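Local coordinates for protein putative mandelate racemase (Zymomonas mobilis, PDB 2OX4) that binds magnesium and, as a member of the mandelate racemase branch of the enolase superfamily, probably acts as a lyase, perhaps a dehydratase, at residues I192-R203 with Q227-I237. Residues are numbered along the deposited sequence; the frame is centred on the assembly and turned at random.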
loop_
_atom_site.group_PDB
_atom_site.type_symbol
_atom_site.label_atom_id
_atom_site.label_comp_id
_atom_site.label_asym_id
_atom_site.label_seq_id
_atom_site.Cartn_x
_atom_site.Cartn_y
_atom_site.Cartn_z
ATOM N N ILE C 192 -30.308 -2.149 -20.593
ATOM C CA ILE C 192 -30.623 -1.979 -19.180
ATOM C C ILE C 192 -32.113 -2.239 -18.915
ATOM O O ILE C 192 -32.468 -2.966 -17.985
ATOM C CB ILE C 192 -30.188 -0.580 -18.673
ATOM C CG1 ILE C 192 -28.678 -0.356 -18.893
ATOM C CG2 ILE C 192 -30.581 -0.374 -17.215
ATOM C CD1 ILE C 192 -27.761 -1.271 -18.044
ATOM N N LYS C 193 -32.974 -1.676 -19.763
ATOM C CA LYS C 193 -34.426 -1.846 -19.617
ATOM C C LYS C 193 -34.850 -3.312 -19.719
ATOM O O LYS C 193 -35.661 -3.768 -18.916
ATOM C CB LYS C 193 -35.180 -0.992 -20.645
ATOM C CG LYS C 193 -36.704 -1.035 -20.497
ATOM C CD LYS C 193 -37.328 0.353 -20.567
ATOM C CE LYS C 193 -37.935 0.625 -21.932
ATOM N NZ LYS C 193 -36.932 1.199 -22.870
ATOM N N ILE C 194 -34.306 -4.031 -20.700
ATOM C CA ILE C 194 -34.582 -5.468 -20.885
ATOM C C ILE C 194 -34.229 -6.264 -19.614
ATOM O O ILE C 194 -35.028 -7.078 -19.134
ATOM C CB ILE C 194 -33.839 -6.036 -22.115
ATOM C CG1 ILE C 194 -34.515 -5.580 -23.417
ATOM C CG2 ILE C 194 -33.813 -7.553 -22.099
ATOM C CD1 ILE C 194 -33.661 -5.790 -24.661
ATOM N N GLY C 195 -33.049 -6.002 -19.054
ATOM C CA GLY C 195 -32.642 -6.655 -17.818
ATOM C C GLY C 195 -33.524 -6.288 -16.636
ATOM O O GLY C 195 -33.974 -7.167 -15.908
ATOM N N VAL C 196 -33.770 -4.994 -16.451
ATOM C CA VAL C 196 -34.609 -4.501 -15.361
ATOM C C VAL C 196 -36.032 -5.077 -15.445
ATOM O O VAL C 196 -36.575 -5.522 -14.430
ATOM C CB VAL C 196 -34.680 -2.957 -15.324
ATOM C CG1 VAL C 196 -35.782 -2.485 -14.383
ATOM C CG2 VAL C 196 -33.340 -2.364 -14.867
ATOM N N GLU C 197 -36.626 -5.072 -16.640
ATOM C CA GLU C 197 -38.027 -5.518 -16.778
ATOM C C GLU C 197 -38.184 -6.996 -16.396
ATOM O O GLU C 197 -39.211 -7.382 -15.838
ATOM C CB GLU C 197 -38.603 -5.239 -18.182
ATOM C CG GLU C 197 -38.084 -6.161 -19.277
ATOM C CD GLU C 197 -38.684 -5.869 -20.641
ATOM O OE1 GLU C 197 -38.580 -6.746 -21.525
ATOM O OE2 GLU C 197 -39.228 -4.761 -20.827
ATOM N N ARG C 198 -37.156 -7.801 -16.677
ATOM C CA ARG C 198 -37.156 -9.218 -16.326
ATOM C C ARG C 198 -37.028 -9.425 -14.817
ATOM O O ARG C 198 -37.797 -10.188 -14.230
ATOM C CB ARG C 198 -36.067 -9.972 -17.089
ATOM C CG ARG C 198 -36.352 -10.122 -18.566
ATOM C CD ARG C 198 -35.103 -10.362 -19.377
ATOM N NE ARG C 198 -35.423 -10.532 -20.793
ATOM C CZ ARG C 198 -34.540 -10.818 -21.744
ATOM N NH1 ARG C 198 -33.252 -10.950 -21.449
ATOM N NH2 ARG C 198 -34.943 -10.954 -23.004
ATOM N N VAL C 199 -36.078 -8.729 -14.187
ATOM C CA VAL C 199 -35.920 -8.791 -12.729
ATOM C C VAL C 199 -37.179 -8.302 -12.014
ATOM O O VAL C 199 -37.668 -8.954 -11.077
ATOM C CB VAL C 199 -34.691 -7.956 -12.241
ATOM C CG1 VAL C 199 -34.665 -7.886 -10.705
ATOM C CG2 VAL C 199 -33.387 -8.550 -12.791
ATOM N N GLU C 200 -37.712 -7.170 -12.477
ATOM C CA GLU C 200 -38.961 -6.611 -11.948
ATOM C C GLU C 200 -40.160 -7.564 -12.090
ATOM O O GLU C 200 -40.939 -7.735 -11.139
ATOM C CB GLU C 200 -39.271 -5.281 -12.636
ATOM C CG GLU C 200 -40.410 -4.510 -12.002
ATOM C CD GLU C 200 -40.391 -3.046 -12.376
ATOM O OE1 GLU C 200 -40.650 -2.212 -11.484
ATOM O OE2 GLU C 200 -40.112 -2.733 -13.557
ATOM N N ALA C 201 -40.299 -8.167 -13.272
ATOM C CA ALA C 201 -41.347 -9.161 -13.538
ATOM C C ALA C 201 -41.285 -10.334 -12.558
ATOM O O ALA C 201 -42.308 -10.738 -11.988
ATOM C CB ALA C 201 -41.248 -9.669 -14.966
ATOM N N ILE C 202 -40.082 -10.875 -12.378
ATOM C CA ILE C 202 -39.871 -11.984 -11.457
ATOM C C ILE C 202 -40.186 -11.571 -10.019
ATOM O O ILE C 202 -40.923 -12.276 -9.334
ATOM C CB ILE C 202 -38.442 -12.562 -11.558
ATOM C CG1 ILE C 202 -38.231 -13.260 -12.910
ATOM C CG2 ILE C 202 -38.189 -13.551 -10.436
ATOM C CD1 ILE C 202 -36.736 -13.419 -13.315
ATOM N N ARG C 203 -39.653 -10.429 -9.574
ATOM C CA ARG C 203 -39.855 -9.961 -8.196
ATOM C C ARG C 203 -41.333 -9.692 -7.881
ATOM O O ARG C 203 -41.834 -10.054 -6.806
ATOM C CB ARG C 203 -39.019 -8.706 -7.904
ATOM C CG ARG C 203 -39.299 -8.025 -6.554
ATOM C CD ARG C 203 -38.983 -8.924 -5.343
ATOM N NE ARG C 203 -37.540 -9.111 -5.124
ATOM C CZ ARG C 203 -36.980 -10.220 -4.642
ATOM N NH1 ARG C 203 -37.728 -11.274 -4.326
ATOM N NH2 ARG C 203 -35.656 -10.282 -4.486
ATOM N N GLN C 227 -22.997 -0.595 -14.092
ATOM C CA GLN C 227 -24.129 0.124 -14.673
ATOM C C GLN C 227 -25.431 -0.640 -14.445
ATOM O O GLN C 227 -26.448 -0.045 -14.054
ATOM C CB GLN C 227 -23.888 0.332 -16.165
ATOM C CG GLN C 227 -24.928 1.220 -16.842
ATOM C CD GLN C 227 -24.736 1.272 -18.333
ATOM O OE1 GLN C 227 -23.711 0.816 -18.852
ATOM N NE2 GLN C 227 -25.702 1.860 -19.036
ATOM N N PHE C 228 -25.394 -1.946 -14.679
ATOM C CA PHE C 228 -26.562 -2.786 -14.453
ATOM C C PHE C 228 -26.914 -2.957 -12.975
ATOM O O PHE C 228 -28.097 -2.934 -12.622
ATOM C CB PHE C 228 -26.418 -4.153 -15.130
ATOM C CG PHE C 228 -27.701 -4.927 -15.176
ATOM C CD1 PHE C 228 -28.861 -4.330 -15.669
ATOM C CD2 PHE C 228 -27.753 -6.237 -14.716
ATOM C CE1 PHE C 228 -30.061 -5.039 -15.709
ATOM C CE2 PHE C 228 -28.947 -6.963 -14.755
ATOM C CZ PHE C 228 -30.100 -6.356 -15.253
ATOM N N ALA C 229 -25.906 -3.115 -12.110
ATOM C CA ALA C 229 -26.160 -3.202 -10.655
ATOM C C ALA C 229 -26.956 -2.009 -10.117
ATOM O O ALA C 229 -27.876 -2.183 -9.311
ATOM C CB ALA C 229 -24.842 -3.343 -9.872
ATOM N N LYS C 230 -26.601 -0.809 -10.565
ATOM C CA LYS C 230 -27.322 0.397 -10.175
ATOM C C LYS C 230 -28.807 0.298 -10.504
ATOM O O LYS C 230 -29.660 0.726 -9.724
ATOM C CB LYS C 230 -26.715 1.627 -10.853
ATOM C CG LYS C 230 -25.308 1.965 -10.384
ATOM C CD LYS C 230 -24.809 3.252 -11.019
ATOM C CE LYS C 230 -23.296 3.364 -10.923
ATOM N NZ LYS C 230 -22.829 3.389 -9.510
ATOM N N ALA C 231 -29.111 -0.271 -11.666
ATOM C CA ALA C 231 -30.483 -0.338 -12.156
ATOM C C ALA C 231 -31.342 -1.385 -11.449
ATOM O O ALA C 231 -32.571 -1.257 -11.420
ATOM C CB ALA C 231 -30.485 -0.573 -13.647
ATOM N N ILE C 232 -30.704 -2.416 -10.884
ATOM C CA ILE C 232 -31.436 -3.534 -10.247
ATOM C C ILE C 232 -31.318 -3.633 -8.728
ATOM O O ILE C 232 -31.954 -4.491 -8.117
ATOM C CB ILE C 232 -31.107 -4.913 -10.851
ATOM C CG1 ILE C 232 -29.626 -5.264 -10.656
ATOM C CG2 ILE C 232 -31.572 -5.005 -12.317
ATOM C CD1 ILE C 232 -29.289 -6.712 -10.968
ATOM N N GLU C 233 -30.527 -2.760 -8.115
ATOM C CA GLU C 233 -30.283 -2.878 -6.674
ATOM C C GLU C 233 -31.556 -2.725 -5.831
ATOM O O GLU C 233 -31.695 -3.383 -4.798
ATOM C CB GLU C 233 -29.180 -1.936 -6.194
ATOM C CG GLU C 233 -29.384 -0.470 -6.547
ATOM C CD GLU C 233 -28.268 0.421 -6.031
ATOM O OE1 GLU C 233 -28.353 1.650 -6.245
ATOM O OE2 GLU C 233 -27.307 -0.102 -5.419
ATOM N N GLU C 234 -32.489 -1.894 -6.299
ATOM C CA GLU C 234 -33.793 -1.719 -5.639
ATOM C C GLU C 234 -34.618 -3.014 -5.470
ATOM O O GLU C 234 -35.524 -3.074 -4.638
ATOM C CB GLU C 234 -34.620 -0.666 -6.377
ATOM C CG GLU C 234 -35.080 -1.108 -7.757
ATOM C CD GLU C 234 -35.520 0.056 -8.616
ATOM O OE1 GLU C 234 -34.655 0.655 -9.294
ATOM O OE2 GLU C 234 -36.732 0.368 -8.603
ATOM N N PHE C 235 -34.291 -4.046 -6.241
ATOM C CA PHE C 235 -35.076 -5.276 -6.234
ATOM C C PHE C 235 -34.582 -6.340 -5.255
ATOM O O PHE C 235 -35.047 -7.482 -5.316
ATOM C CB PHE C 235 -35.171 -5.862 -7.641
ATOM C CG PHE C 235 -35.830 -4.941 -8.629
ATOM C CD1 PHE C 235 -35.090 -4.349 -9.649
ATOM C CD2 PHE C 235 -37.192 -4.650 -8.530
ATOM C CE1 PHE C 235 -35.692 -3.484 -10.567
ATOM C CE2 PHE C 235 -37.807 -3.786 -9.443
ATOM C CZ PHE C 235 -37.058 -3.205 -10.463
ATOM N N ASN C 236 -33.651 -5.968 -4.374
ATOM C CA ASN C 236 -33.092 -6.885 -3.367
ATOM C C ASN C 236 -32.491 -8.157 -3.983
ATOM O O ASN C 236 -33.022 -9.261 -3.834
ATOM C CB ASN C 236 -34.132 -7.217 -2.274
ATOM C CG ASN C 236 -33.558 -8.078 -1.146
ATOM O OD1 ASN C 236 -34.210 -9.015 -0.672
ATOM N ND2 ASN C 236 -32.333 -7.764 -0.716
ATOM N N ILE C 237 -31.386 -7.983 -4.696
ATOM C CA ILE C 237 -30.719 -9.090 -5.374
ATOM C C ILE C 237 -29.870 -9.838 -4.351
ATOM O O ILE C 237 -29.101 -9.229 -3.619
ATOM C CB ILE C 237 -29.852 -8.554 -6.552
ATOM C CG1 ILE C 237 -30.719 -7.736 -7.517
ATOM C CG2 ILE C 237 -29.098 -9.679 -7.271
ATOM C CD1 ILE C 237 -31.926 -8.493 -8.055
#
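The ring of Phe235 lies against the helix 192-203: Glu200 CA sits over one face, offset toward the rim, while Glu234 CG of its own segment covers the centre of the opposite face. Glu200 OE1 meets the ring's edge in plane; the aliphatic CG of Glu200 lies 3.7 Å from Phe235 CE2, so the methylene part of the acid packs on the ring while its carboxylate stays at the border of the contact. Phe228 has the backbone Gly195 C and Val196 N at its edge, and its CZ lies 3.6 Å from Gly195 CA. Gly195 suits this place because the ring lies where a side chain would begin. Between the rings, small and branched aliphatic residues fill the seam. Ala231 CB touches both Ile192 CG2 and, at 3.6 Å, Val196 CG2. Val199 sets CG1 3.7 Å from Phe235 CB and near Ile237 CD1, while its CG2 faces Ile232 CG2. Arg203 closes the far end. Bends at chi2 (62°) and chi3 (72°) bring the guanidinium side-on to the carbonyl, and NE and NH2 both bond Phe235 O, each at 3.0 Å and in the guanidinium plane; NH2 also reaches Asn236 O weakly. NH1 bonds Val210 O and Gly207 O, so the one side chain joins the loop after its own helix to the turn before strand 237-241. A leucine in place of Arg203 would probably leave Phe235 O without both these donors and the turn less firmly held. The short helical segments 192-203 and 227-232 run in roughly the same direction, their axes 9.8 Å apart at closest approach; they are neighbouring outer helices of the (β/α)-barrel of the enolase superfamily, whose strands 211-215 and 237-241 carry the magnesium ligands Glu215 and Glu241.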